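Local coordinates for Ketoacyl_synth_N domain-containing protein (Photorhabdus luminescens subsp. laumondii, PDB 6SMO), which probably works as the chain-length-factor-like partner of a ketoacyl synthase in polyketide assembly, and helps hold a bound polyketone chain, at residues 100-113 with 125-139. Residues are numbered along the deposited sequence; the frame is centred on the assembly and turned at random.
Sequences VGNCFGGWQHIEDE and MGPYVATAWFPAALQ. With LKZ (3,5,7,9,11-pentakis(oxidanylidene)dodecanal), chain H.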
# COMPACT_ATOMS: atom_id res chain seq x y z
N VAL C 100 -6.03 -1.41 -6.50
CA VAL C 100 -5.44 -2.77 -6.63
C VAL C 100 -5.57 -3.56 -5.33
O VAL C 100 -5.61 -2.94 -4.27
CB VAL C 100 -3.95 -2.67 -7.04
CG1 VAL C 100 -3.34 -3.99 -7.47
CG2 VAL C 100 -3.72 -1.62 -8.11
N GLY C 101 -5.71 -4.88 -5.45
CA GLY C 101 -5.72 -5.85 -4.35
C GLY C 101 -4.61 -6.88 -4.53
O GLY C 101 -4.62 -7.56 -5.57
N ASN C 102 -3.68 -6.96 -3.58
CA ASN C 102 -2.52 -7.89 -3.63
C ASN C 102 -2.04 -8.19 -2.21
O ASN C 102 -1.80 -7.23 -1.46
CB ASN C 102 -1.38 -7.34 -4.49
CG ASN C 102 -0.20 -8.28 -4.57
OD1 ASN C 102 0.88 -7.97 -4.06
ND2 ASN C 102 -0.39 -9.43 -5.18
N CYS C 103 -1.90 -9.48 -1.87
CA CYS C 103 -1.62 -9.98 -0.50
C CYS C 103 -0.16 -10.43 -0.36
O CYS C 103 0.49 -10.00 0.61
CB CYS C 103 -2.56 -11.14 -0.16
SG CYS C 103 -4.31 -10.70 -0.27
N PHE C 104 0.34 -11.25 -1.29
CA PHE C 104 1.63 -11.99 -1.17
C PHE C 104 2.80 -11.18 -1.75
O PHE C 104 3.96 -11.58 -1.49
CB PHE C 104 1.53 -13.36 -1.84
CG PHE C 104 0.86 -14.41 -0.99
CD1 PHE C 104 1.56 -15.06 0.02
CD2 PHE C 104 -0.48 -14.74 -1.19
CE1 PHE C 104 0.94 -16.02 0.80
CE2 PHE C 104 -1.09 -15.70 -0.40
CZ PHE C 104 -0.38 -16.34 0.59
N GLY C 105 2.53 -10.11 -2.50
CA GLY C 105 3.58 -9.24 -3.08
C GLY C 105 4.23 -9.87 -4.29
O GLY C 105 3.51 -10.55 -5.06
N GLY C 106 5.54 -9.67 -4.46
CA GLY C 106 6.32 -10.16 -5.62
C GLY C 106 7.64 -10.77 -5.20
O GLY C 106 8.68 -10.10 -5.33
N TRP C 107 7.61 -12.02 -4.72
CA TRP C 107 8.79 -12.76 -4.19
C TRP C 107 9.66 -13.30 -5.33
O TRP C 107 10.88 -13.45 -5.11
CB TRP C 107 8.35 -13.88 -3.23
CG TRP C 107 8.18 -13.41 -1.82
CD1 TRP C 107 7.01 -13.16 -1.16
CD2 TRP C 107 9.24 -13.10 -0.89
NE1 TRP C 107 7.27 -12.74 0.11
CE2 TRP C 107 8.62 -12.69 0.31
CE3 TRP C 107 10.64 -13.15 -0.95
CZ2 TRP C 107 9.36 -12.32 1.43
CZ3 TRP C 107 11.36 -12.79 0.16
CH2 TRP C 107 10.73 -12.38 1.33
N GLN C 108 9.06 -13.59 -6.49
CA GLN C 108 9.75 -14.21 -7.66
C GLN C 108 10.95 -13.36 -8.08
O GLN C 108 11.97 -13.95 -8.49
CB GLN C 108 8.77 -14.38 -8.83
CG GLN C 108 9.40 -14.97 -10.09
CD GLN C 108 10.05 -16.31 -9.84
OE1 GLN C 108 9.39 -17.27 -9.42
NE2 GLN C 108 11.34 -16.39 -10.10
N HIS C 109 10.85 -12.03 -7.97
CA HIS C 109 11.85 -11.05 -8.48
C HIS C 109 13.00 -10.86 -7.48
O HIS C 109 14.09 -10.43 -7.92
CB HIS C 109 11.19 -9.71 -8.81
CG HIS C 109 11.93 -8.89 -9.81
ND1 HIS C 109 12.90 -7.98 -9.46
CD2 HIS C 109 11.85 -8.86 -11.16
CE1 HIS C 109 13.39 -7.41 -10.54
NE2 HIS C 109 12.76 -7.93 -11.60
N ILE C 110 12.79 -11.16 -6.19
CA ILE C 110 13.73 -10.78 -5.08
C ILE C 110 14.25 -12.00 -4.31
O ILE C 110 15.23 -11.81 -3.57
CB ILE C 110 13.06 -9.75 -4.14
CG1 ILE C 110 12.00 -10.39 -3.24
CG2 ILE C 110 12.50 -8.58 -4.93
CD1 ILE C 110 11.66 -9.57 -2.02
N GLU C 111 13.64 -13.18 -4.46
CA GLU C 111 13.96 -14.39 -3.64
C GLU C 111 15.47 -14.62 -3.59
O GLU C 111 16.03 -14.64 -2.48
CB GLU C 111 13.25 -15.64 -4.17
CG GLU C 111 12.07 -16.07 -3.33
CD GLU C 111 11.65 -17.51 -3.52
OE1 GLU C 111 10.45 -17.75 -3.78
OE2 GLU C 111 12.52 -18.40 -3.42
N ASP C 112 16.10 -14.80 -4.76
CA ASP C 112 17.55 -15.13 -4.91
C ASP C 112 18.39 -14.01 -4.29
O ASP C 112 19.46 -14.32 -3.73
CB ASP C 112 17.92 -15.35 -6.38
CG ASP C 112 17.28 -16.58 -7.01
OD1 ASP C 112 16.53 -17.28 -6.30
OD2 ASP C 112 17.54 -16.82 -8.20
N GLU C 113 17.92 -12.76 -4.38
CA GLU C 113 18.63 -11.55 -3.87
C GLU C 113 18.59 -11.52 -2.33
O GLU C 113 19.59 -11.08 -1.74
CB GLU C 113 18.03 -10.29 -4.50
CG GLU C 113 18.42 -10.11 -5.96
CD GLU C 113 17.87 -8.86 -6.61
OE1 GLU C 113 18.68 -8.00 -7.03
OE2 GLU C 113 16.63 -8.74 -6.72
N MET C 125 22.17 -8.35 -3.50
CA MET C 125 20.85 -7.80 -3.94
C MET C 125 21.03 -6.43 -4.61
O MET C 125 21.82 -5.61 -4.10
CB MET C 125 19.84 -7.72 -2.79
CG MET C 125 20.14 -6.71 -1.70
SD MET C 125 18.68 -6.41 -0.67
CE MET C 125 18.00 -8.06 -0.50
N GLY C 126 20.33 -6.22 -5.72
CA GLY C 126 20.37 -5.01 -6.56
C GLY C 126 19.36 -3.97 -6.10
O GLY C 126 18.73 -4.13 -5.05
N PRO C 127 19.16 -2.87 -6.87
CA PRO C 127 18.35 -1.74 -6.42
C PRO C 127 16.84 -1.80 -6.71
O PRO C 127 16.15 -0.88 -6.30
CB PRO C 127 18.98 -0.58 -7.22
CG PRO C 127 19.36 -1.22 -8.54
CD PRO C 127 19.75 -2.65 -8.20
N TYR C 128 16.36 -2.85 -7.38
CA TYR C 128 14.94 -3.00 -7.80
C TYR C 128 14.17 -3.88 -6.81
O TYR C 128 12.97 -4.12 -7.05
CB TYR C 128 14.86 -3.56 -9.22
CG TYR C 128 15.19 -2.55 -10.30
CD1 TYR C 128 14.41 -1.42 -10.47
CD2 TYR C 128 16.28 -2.73 -11.13
CE1 TYR C 128 14.70 -0.48 -11.45
CE2 TYR C 128 16.58 -1.80 -12.12
CZ TYR C 128 15.79 -0.68 -12.28
OH TYR C 128 16.08 0.24 -13.24
N VAL C 129 14.80 -4.30 -5.71
CA VAL C 129 14.15 -5.08 -4.62
C VAL C 129 13.16 -4.16 -3.89
O VAL C 129 12.16 -4.69 -3.35
CB VAL C 129 15.20 -5.67 -3.65
CG1 VAL C 129 14.55 -6.37 -2.45
CG2 VAL C 129 16.15 -6.63 -4.36
N ALA C 130 13.47 -2.87 -3.84
CA ALA C 130 12.67 -1.82 -3.18
C ALA C 130 11.35 -1.54 -3.89
O ALA C 130 10.43 -1.06 -3.24
CB ALA C 130 13.50 -0.57 -3.02
N THR C 131 11.29 -1.71 -5.20
CA THR C 131 10.02 -1.42 -5.91
C THR C 131 9.34 -2.68 -6.43
O THR C 131 8.16 -2.63 -6.61
CB THR C 131 10.26 -0.42 -7.04
OG1 THR C 131 11.44 -0.86 -7.70
CG2 THR C 131 10.48 0.98 -6.52
N ALA C 132 10.08 -3.74 -6.70
CA ALA C 132 9.47 -4.95 -7.28
C ALA C 132 8.57 -5.74 -6.33
O ALA C 132 7.57 -6.25 -6.77
CB ALA C 132 10.56 -5.82 -7.86
N TRP C 133 9.00 -5.92 -5.09
CA TRP C 133 8.26 -6.77 -4.13
C TRP C 133 6.96 -6.18 -3.58
O TRP C 133 5.97 -6.90 -3.57
CB TRP C 133 9.19 -7.26 -3.02
CG TRP C 133 8.45 -7.92 -1.89
CD1 TRP C 133 8.12 -9.24 -1.79
CD2 TRP C 133 7.94 -7.29 -0.71
NE1 TRP C 133 7.43 -9.46 -0.65
CE2 TRP C 133 7.31 -8.29 0.04
CE3 TRP C 133 7.95 -5.99 -0.22
CZ2 TRP C 133 6.70 -8.03 1.26
CZ3 TRP C 133 7.33 -5.73 0.98
CH2 TRP C 133 6.72 -6.73 1.71
N PHE C 134 6.93 -4.91 -3.22
CA PHE C 134 5.74 -4.39 -2.50
C PHE C 134 4.46 -4.46 -3.32
O PHE C 134 4.49 -4.26 -4.50
CB PHE C 134 6.04 -3.08 -1.77
CG PHE C 134 6.05 -1.83 -2.61
CD1 PHE C 134 6.81 -1.75 -3.75
CD2 PHE C 134 5.34 -0.72 -2.22
CE1 PHE C 134 6.82 -0.60 -4.51
CE2 PHE C 134 5.35 0.43 -2.98
CZ PHE C 134 6.09 0.49 -4.13
N PRO C 135 3.31 -4.69 -2.67
CA PRO C 135 2.03 -4.81 -3.34
C PRO C 135 1.58 -3.56 -4.10
O PRO C 135 0.97 -3.69 -5.11
CB PRO C 135 1.07 -5.06 -2.18
CG PRO C 135 1.91 -5.65 -1.11
CD PRO C 135 3.19 -4.88 -1.24
N ALA C 136 2.02 -2.37 -3.68
CA ALA C 136 1.65 -1.07 -4.29
C ALA C 136 2.46 -0.74 -5.54
O ALA C 136 2.37 0.39 -5.97
CB ALA C 136 1.74 0.02 -3.27
N ALA C 137 3.26 -1.70 -5.97
CA ALA C 137 4.10 -1.60 -7.16
C ALA C 137 3.21 -1.51 -8.39
O ALA C 137 3.50 -0.71 -9.25
CB ALA C 137 4.97 -2.83 -7.21
N LEU C 138 2.13 -2.29 -8.41
CA LEU C 138 1.24 -2.36 -9.58
C LEU C 138 0.59 -1.02 -9.86
O LEU C 138 0.59 -0.61 -11.00
CB LEU C 138 0.19 -3.45 -9.34
CG LEU C 138 -0.72 -3.81 -10.52
CD1 LEU C 138 0.03 -3.78 -11.83
CD2 LEU C 138 -1.35 -5.16 -10.33
N GLN C 139 0.10 -0.35 -8.83
CA GLN C 139 -0.59 0.94 -9.01
C GLN C 139 0.38 1.97 -9.58
O GLN C 139 -0.04 2.69 -10.45
CB GLN C 139 -1.34 1.33 -7.73
CG GLN C 139 -0.67 2.36 -6.84
CD GLN C 139 -1.40 2.46 -5.55
OE1 GLN C 139 -1.22 1.64 -4.68
NE2 GLN C 139 -2.25 3.45 -5.43
C4 LKZ H . 11.65 -3.11 0.60
C5 LKZ H . 10.26 -2.92 0.05
C6 LKZ H . 9.25 -2.20 0.95
C7 LKZ H . 8.95 -0.84 0.36
C8 LKZ H . 7.89 0.06 1.01
C10 LKZ H . 8.86 5.19 0.77
C22 LKZ H . 11.75 -4.53 1.13
C11 LKZ H . 8.78 5.16 2.27
O19 LKZ H . 9.75 5.36 2.98
C3 LKZ H . 8.14 3.92 0.35
O23 LKZ H . 7.22 3.97 -0.45
C2 LKZ H . 8.53 2.62 1.06
C9 LKZ H . 7.97 1.42 0.31
O20 LKZ H . 7.66 1.50 -0.87
O21 LKZ H . 9.58 -0.45 -0.60
O22 LKZ H . 9.97 -3.35 -1.05
O24 LKZ H . 12.21 -5.45 0.46
C23 LKZ H . 11.25 -4.74 2.54
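The backbone N of Gly126 gives its hydrogen to Glu113 OE1, 2.8 Å away and nearly straight at 162°. The N-H comes from well above the carboxylate plane. Glu113 reaches the loop with an extended chain, CG anti to its carbonyl carbon (chi1 -74°). Its CB rests against Met125 CB, and its carboxylate lies beside the CG2 methyl of Val129.

The second bond is weak and bent: Gly106 N to Trp133 O, 2.9 Å. Here the backbones come close, with CA atoms of Gly106 and Trp133 4.2 Å apart. Trp133 CA-H also points at Gly106 O.

The two tryptophans form a T-shaped pair. The edge of Trp133, led by NE1, stands over one face of the Trp107 five-membered ring, with the planes at 72°. Ile110 CD1 packs between Trp133 CB and that same Trp107 face, 3.5 Å from the CB. Ile110 CG2 turns instead to Val129. Next to it, Ala132 CB meets the His109 ring, whose NE2 is bonded to Arg64 O.

Trp107 and Ile110 pack on the pyrrole part and CB of Trp133, while its CE3 edge meets the polyketone, 3.4 Å from LKZ O22. Phe134 lays a ring face under LKZ O20. The backbone N of Phe428 in the neighbouring PKS_KS domain-containing protein chain also hydrogen-bonds the ligand.

Farther along, Pro135 packs on Asn102 OD1, while Asn102 ND2 is bonded to Ser186 O. Val100 CG1 meets Leu138 CD2 at 3.7 Å. At this end strand 96-101, paired with strands 154-155 and 180-187, lies against the start of helix 137-146; at the other, the start of helix 111-116 meets the loop before helix 129-132.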